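Local coordinates for protein hydrogenase maturation protease HycI (Thermococcus kodakarensis KOD1, PDB 5ZBY) that probably acts as an endopeptidase that trims the C-terminal end of a [NiFe] hydrogenase large subunit during maturation of the enzyme, at residues D27-L32 with V71-I76; I76-E81 with G124-S129. All blocks are in the same frame, centred on the assembly; numbering follows the deposited sequence.

Interaction 1: residues D27-L32 with V71-I76; sequences DAFGVL and VFVDAI
Phe29, near the beginning of helix 29-40, lays its ring across the end of strand 69-75, and this apolar contact is the first of three kinds that join 27-32 to 71-76. CG of Phe29 stands anti to the backbone N (chi1 178°), which carries the ring over the strand and brings CE2 within 3.5 Å of Val73 CG1; the two side chains cross at about a right angle. The CD2 corner meets the peptide between Asp74 and Ala75 obliquely, 3.7 Å from Asp74 O, while CB of Phe29 and CB of Ala75 lie 4.1 Å apart. With an alanine here, Val73 CG1 would probably lose its aromatic partner and a gap would open between helix and strand.

The second kind is direct backbone packing. Gly30 CA approaches Val73 O at 3.5 Å in a CA-H...O contact, so close that a beta carbon at this position would collide with the carbonyl oxygen.

Water makes the third. One molecule accepts from Gly30 N at 2.8 Å and from Ala75 N at 3.0 Å, and lies within donating distance of Asp27 O, tying the helix start to the strand end through main-chain groups. A second donates to Asp27 OD1 at 2.7 Å and to Ala75 O, while OD2 of the same carboxylate forms a salt bridge with Arg24. OD1 of Asp74 is hydrogen-bonded to a HEPES molecule, probably from the crystallisation liquor.

This is the helix-on-sheet packing of an alpha/beta fold, with glycine at position 30 letting the helix come close to a central strand, itself flanked by strands 14-18 and 119-125; Leu147 of helix 138-156 touches both Phe29 and Val73.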
loop_
_atom_site.group_PDB
_atom_site.type_symbol
_atom_site.label_atom_id
_atom_site.label_comp_id
_atom_site.label_asym_id
_atom_site.label_seq_id
_atom_site.Cartn_x
_atom_site.Cartn_y
_atom_site.Cartn_z
ATOM N N ASP A 27 -4.617 -12.004 1.213
ATOM C CA ASP A 27 -3.312 -11.293 1.321
ATOM C C ASP A 27 -2.742 -10.913 -0.035
ATOM O O ASP A 27 -1.739 -10.173 -0.096
ATOM C CB ASP A 27 -2.292 -12.156 2.081
ATOM C CG ASP A 27 -2.291 -11.882 3.564
ATOM O OD1 ASP A 27 -2.997 -10.946 3.992
ATOM O OD2 ASP A 27 -1.569 -12.586 4.311
ATOM N N ALA A 28 -3.396 -11.331 -1.115
ATOM C CA ALA A 28 -2.987 -10.853 -2.447
ATOM C C ALA A 28 -3.325 -9.377 -2.634
ATOM O O ALA A 28 -2.864 -8.758 -3.575
ATOM C CB ALA A 28 -3.656 -11.644 -3.532
ATOM N N PHE A 29 -4.197 -8.837 -1.784
ATOM C CA PHE A 29 -4.755 -7.488 -2.037
ATOM C C PHE A 29 -3.752 -6.438 -2.567
ATOM O O PHE A 29 -3.981 -5.858 -3.627
ATOM C CB PHE A 29 -5.391 -6.941 -0.766
ATOM C CG PHE A 29 -5.931 -5.556 -0.928
ATOM C CD1 PHE A 29 -7.103 -5.339 -1.611
ATOM C CD2 PHE A 29 -5.258 -4.488 -0.375
ATOM C CE1 PHE A 29 -7.597 -4.037 -1.789
ATOM C CE2 PHE A 29 -5.748 -3.191 -0.536
ATOM C CZ PHE A 29 -6.938 -2.983 -1.247
ATOM N N GLY A 30 -2.660 -6.220 -1.842
ATOM C CA GLY A 30 -1.752 -5.120 -2.166
ATOM C C GLY A 30 -1.076 -5.342 -3.506
ATOM O O GLY A 30 -0.878 -4.393 -4.273
ATOM N N VAL A 31 -0.717 -6.594 -3.799
ATOM C CA VAL A 31 -0.047 -6.864 -5.079
ATOM C C VAL A 31 -1.050 -6.778 -6.223
ATOM O O VAL A 31 -0.696 -6.266 -7.316
ATOM C CB VAL A 31 0.705 -8.206 -5.072
ATOM C CG1 VAL A 31 1.723 -8.168 -3.966
ATOM C CG2 VAL A 31 -0.222 -9.358 -4.903
ATOM N N LEU A 32 -2.311 -7.110 -5.947
ATOM C CA LEU A 32 -3.340 -6.940 -6.974
ATOM C C LEU A 32 -3.425 -5.466 -7.317
ATOM O O LEU A 32 -3.474 -5.089 -8.514
ATOM C CB LEU A 32 -4.692 -7.478 -6.489
ATOM C CG LEU A 32 -4.772 -9.010 -6.361
ATOM C CD1 LEU A 32 -6.075 -9.440 -5.742
ATOM C CD2 LEU A 32 -4.600 -9.648 -7.714
ATOM N N VAL A 71 2.948 5.704 -0.690
ATOM C CA VAL A 71 1.688 5.028 -0.280
ATOM C C VAL A 71 1.917 3.536 -0.262
ATOM O O VAL A 71 2.155 2.967 -1.329
ATOM C CB VAL A 71 0.580 5.338 -1.268
ATOM C CG1 VAL A 71 -0.728 4.697 -0.877
ATOM C CG2 VAL A 71 0.405 6.873 -1.401
ATOM N N PHE A 72 1.853 2.918 0.915
ATOM C CA PHE A 72 1.901 1.461 1.039
ATOM C C PHE A 72 0.495 0.952 0.964
ATOM O O PHE A 72 -0.406 1.584 1.499
ATOM C CB PHE A 72 2.556 1.053 2.362
ATOM C CG PHE A 72 4.033 1.337 2.373
ATOM C CD1 PHE A 72 4.548 2.420 3.054
ATOM C CD2 PHE A 72 4.896 0.533 1.640
ATOM C CE1 PHE A 72 5.943 2.695 3.026
ATOM C CE2 PHE A 72 6.281 0.829 1.599
ATOM C CZ PHE A 72 6.792 1.872 2.307
ATOM N N VAL A 73 0.276 -0.149 0.257
ATOM C CA VAL A 73 -1.080 -0.698 0.128
ATOM C C VAL A 73 -0.993 -2.168 0.565
ATOM O O VAL A 73 -0.154 -2.910 0.060
ATOM C CB VAL A 73 -1.611 -0.608 -1.304
ATOM C CG1 VAL A 73 -3.013 -1.196 -1.417
ATOM C CG2 VAL A 73 -1.564 0.858 -1.859
ATOM N N ASP A 74 -1.793 -2.586 1.544
ATOM C CA ASP A 74 -1.641 -3.948 2.105
ATOM C C ASP A 74 -3.026 -4.437 2.623
ATOM O O ASP A 74 -3.906 -3.649 2.946
ATOM C CB ASP A 74 -0.615 -3.935 3.265
ATOM C CG ASP A 74 -0.110 -5.330 3.656
ATOM O OD1 ASP A 74 -0.354 -6.294 2.899
ATOM O OD2 ASP A 74 0.576 -5.426 4.681
ATOM N N ALA A 75 -3.218 -5.747 2.643
ATOM C CA ALA A 75 -4.281 -6.312 3.450
ATOM C C ALA A 75 -3.951 -6.192 4.937
ATOM O O ALA A 75 -2.955 -6.727 5.393
ATOM C CB ALA A 75 -4.464 -7.805 3.084
ATOM N N ILE A 76 -4.820 -5.553 5.716
ATOM C CA ILE A 76 -4.537 -5.256 7.099
ATOM C C ILE A 76 -5.699 -5.744 7.935
ATOM O O ILE A 76 -6.844 -5.393 7.626
ATOM C CB ILE A 76 -4.373 -3.713 7.323
ATOM C CG1 ILE A 76 -3.186 -3.160 6.535
ATOM C CG2 ILE A 76 -4.268 -3.409 8.803
ATOM C CD1 ILE A 76 -1.868 -3.728 6.950
HETATM O O HOH W 1 -1.945 -7.526 0.527
HETATM O O HOH W 2 -3.524 -9.574 6.281
#

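Interaction 2: residues I76-E81 with G124-S129; sequences IHFGGE and GCQPGS
The loop that leaves strand 69-75 curls round the side chain of Gln126, just past the end of the neighbouring parallel strand 119-125. At the root of the loop, Ile76 N donates to Cys125 O at 2.9 Å, continuing the pairing of the two strands beyond Asp74. Ile76 CG1 rests on Gly124 CA at 3.7 Å, where a beta carbon would clash. Ile76 O then receives a CA-H...O contact from Gln126 CA, 3.3 Å away and nearly straight, and also lies beside Pro127 CD.

With its chain bent at chi2 (76°), Gln126 turns its amide into the loop. Its OE1 accepts from Phe78 N at 2.9 Å and from Gly80 N at 3.0 Å, the two donors approaching from opposite faces of the amide plane; Gly79 N adds a weak third bond. The other end of the amide is a donor: NE2 reaches His77 ND1 at 2.8 Å, close to the imidazole plane although ring and amide planes are almost perpendicular, and also bonds Pro127 O at 3.1 Å on an in-plane lone pair. OE1 also sits over one face of the Phe78 ring, toward its rim, and CE2 of that ring touches Gln126 CB at 3.7 Å.

Both ends of one buried amide are therefore satisfied, the oxygen by backbone N-H groups of the loop and the nitrogen by two acceptors. This probably fixes the amide's orientation, since a flip would set NE2 against the N-H groups and OE1 against ND1 and Pro127 O, and the bond to ND1 is consistent with that nitrogen carrying no proton.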
loop_
_atom_site.group_PDB
_atom_site.type_symbol
_atom_site.label_atom_id
_atom_site.label_comp_id
_atom_site.label_asym_id
_atom_site.label_seq_id
_atom_site.Cartn_x
_atom_site.Cartn_y
_atom_site.Cartn_z
ATOM N N ILE A 76 -4.820 -5.553 5.716
ATOM C CA ILE A 76 -4.537 -5.256 7.099
ATOM C C ILE A 76 -5.699 -5.744 7.935
ATOM O O ILE A 76 -6.844 -5.393 7.626
ATOM C CB ILE A 76 -4.373 -3.713 7.323
ATOM C CG1 ILE A 76 -3.186 -3.160 6.535
ATOM C CG2 ILE A 76 -4.268 -3.409 8.803
ATOM C CD1 ILE A 76 -1.868 -3.728 6.950
ATOM N N HIS A 77 -5.392 -6.570 8.932
ATOM C CA HIS A 77 -6.412 -6.996 9.915
ATOM C C HIS A 77 -6.575 -5.876 10.939
ATOM O O HIS A 77 -5.699 -5.654 11.754
ATOM C CB HIS A 77 -6.004 -8.306 10.586
ATOM C CG HIS A 77 -7.060 -8.817 11.527
ATOM N ND1 HIS A 77 -8.402 -8.696 11.248
ATOM C CD2 HIS A 77 -6.986 -9.379 12.757
ATOM C CE1 HIS A 77 -9.113 -9.194 12.245
ATOM N NE2 HIS A 77 -8.276 -9.622 13.175
ATOM N N PHE A 78 -7.690 -5.148 10.888
ATOM C CA PHE A 78 -7.909 -4.086 11.872
ATOM C C PHE A 78 -9.267 -4.221 12.536
ATOM O O PHE A 78 -9.753 -3.289 13.197
ATOM C CB PHE A 78 -7.769 -2.707 11.217
ATOM C CG PHE A 78 -8.750 -2.446 10.110
ATOM C CD1 PHE A 78 -9.996 -1.889 10.382
ATOM C CD2 PHE A 78 -8.421 -2.707 8.782
ATOM C CE1 PHE A 78 -10.887 -1.610 9.355
ATOM C CE2 PHE A 78 -9.327 -2.466 7.775
ATOM C CZ PHE A 78 -10.564 -1.903 8.065
ATOM N N GLY A 79 -9.885 -5.375 12.330
ATOM C CA GLY A 79 -11.142 -5.715 13.001
ATOM C C GLY A 79 -12.360 -5.142 12.299
ATOM O O GLY A 79 -13.450 -5.038 12.878
ATOM N N GLY A 80 -12.190 -4.791 11.032
ATOM C CA GLY A 80 -13.276 -4.308 10.202
ATOM C C GLY A 80 -14.112 -5.423 9.592
ATOM O O GLY A 80 -13.845 -6.622 9.790
ATOM N N GLU A 81 -15.121 -5.040 8.817
ATOM C CA GLU A 81 -15.748 -5.998 7.928
ATOM C C GLU A 81 -14.817 -6.300 6.779
ATOM O O GLU A 81 -14.056 -5.427 6.353
ATOM C CB GLU A 81 -17.075 -5.473 7.399
ATOM C CG GLU A 81 -17.725 -4.484 8.343
ATOM C CD GLU A 81 -19.244 -4.492 8.266
ATOM O OE1 GLU A 81 -19.796 -4.696 7.153
ATOM O OE2 GLU A 81 -19.881 -4.303 9.327
ATOM N N GLY A 124 -5.021 0.231 3.948
ATOM C CA GLY A 124 -5.252 -1.180 4.211
ATOM C C GLY A 124 -6.637 -1.618 3.780
ATOM O O GLY A 124 -7.552 -0.808 3.688
ATOM N N CYS A 125 -6.792 -2.912 3.525
ATOM C CA CYS A 125 -8.113 -3.471 3.261
ATOM C C CYS A 125 -8.259 -4.695 4.146
ATOM O O CYS A 125 -7.334 -5.478 4.230
ATOM C CB CYS A 125 -8.240 -3.848 1.781
ATOM S SG CYS A 125 -9.871 -4.436 1.340
ATOM N N GLN A 126 -9.377 -4.832 4.857
ATOM C CA GLN A 126 -9.564 -5.969 5.791
ATOM C C GLN A 126 -9.738 -7.304 5.047
ATOM O O GLN A 126 -10.648 -7.443 4.254
ATOM C CB GLN A 126 -10.790 -5.683 6.674
ATOM C CG GLN A 126 -11.225 -6.873 7.518
ATOM C CD GLN A 126 -10.302 -7.054 8.670
ATOM O OE1 GLN A 126 -10.049 -6.104 9.439
ATOM N NE2 GLN A 126 -9.764 -8.259 8.813
ATOM N N PRO A 127 -8.849 -8.277 5.292
ATOM C CA PRO A 127 -9.002 -9.583 4.632
ATOM C C PRO A 127 -9.936 -10.495 5.393
ATOM O O PRO A 127 -10.125 -10.330 6.586
ATOM C CB PRO A 127 -7.595 -10.165 4.664
ATOM C CG PRO A 127 -7.014 -9.633 5.948
ATOM C CD PRO A 127 -7.597 -8.203 6.072
ATOM N N GLY A 128 -10.426 -11.494 4.689
ATOM C CA GLY A 128 -11.349 -12.467 5.283
ATOM C C GLY A 128 -10.797 -13.860 5.327
ATOM O O GLY A 128 -11.240 -14.669 6.126
ATOM N N SER A 129 -9.839 -14.166 4.468
ATOM C CA SER A 129 -9.234 -15.497 4.466
ATOM C C SER A 129 -7.800 -15.394 3.954
ATOM O O SER A 129 -7.602 -14.843 2.894
ATOM C CB SER A 129 -10.022 -16.427 3.566
ATOM O OG SER A 129 -9.513 -17.758 3.704
#

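The centres of interaction 1 and interaction 2 lie 11 Å apart, and the two follow one another along the chain, sharing Ile76 where strand 69-75 passes into the loop. Interaction 1 lies at the C-terminal end of strand 69-75, and interaction 2 at and just beyond the ends of that strand and its parallel neighbour 119-125 in the mixed five-stranded sheet. They also touch directly: Asp74 O lies 3.0 Å from Cys125 N, a probable hydrogen bond, and Phe29 CZ packs on Cys125 CB at 3.4 Å. Interaction 1 sits near the middle of the protein, interaction 2 farther out: the strand end is held from the helix side by one, its outgoing loop by the other.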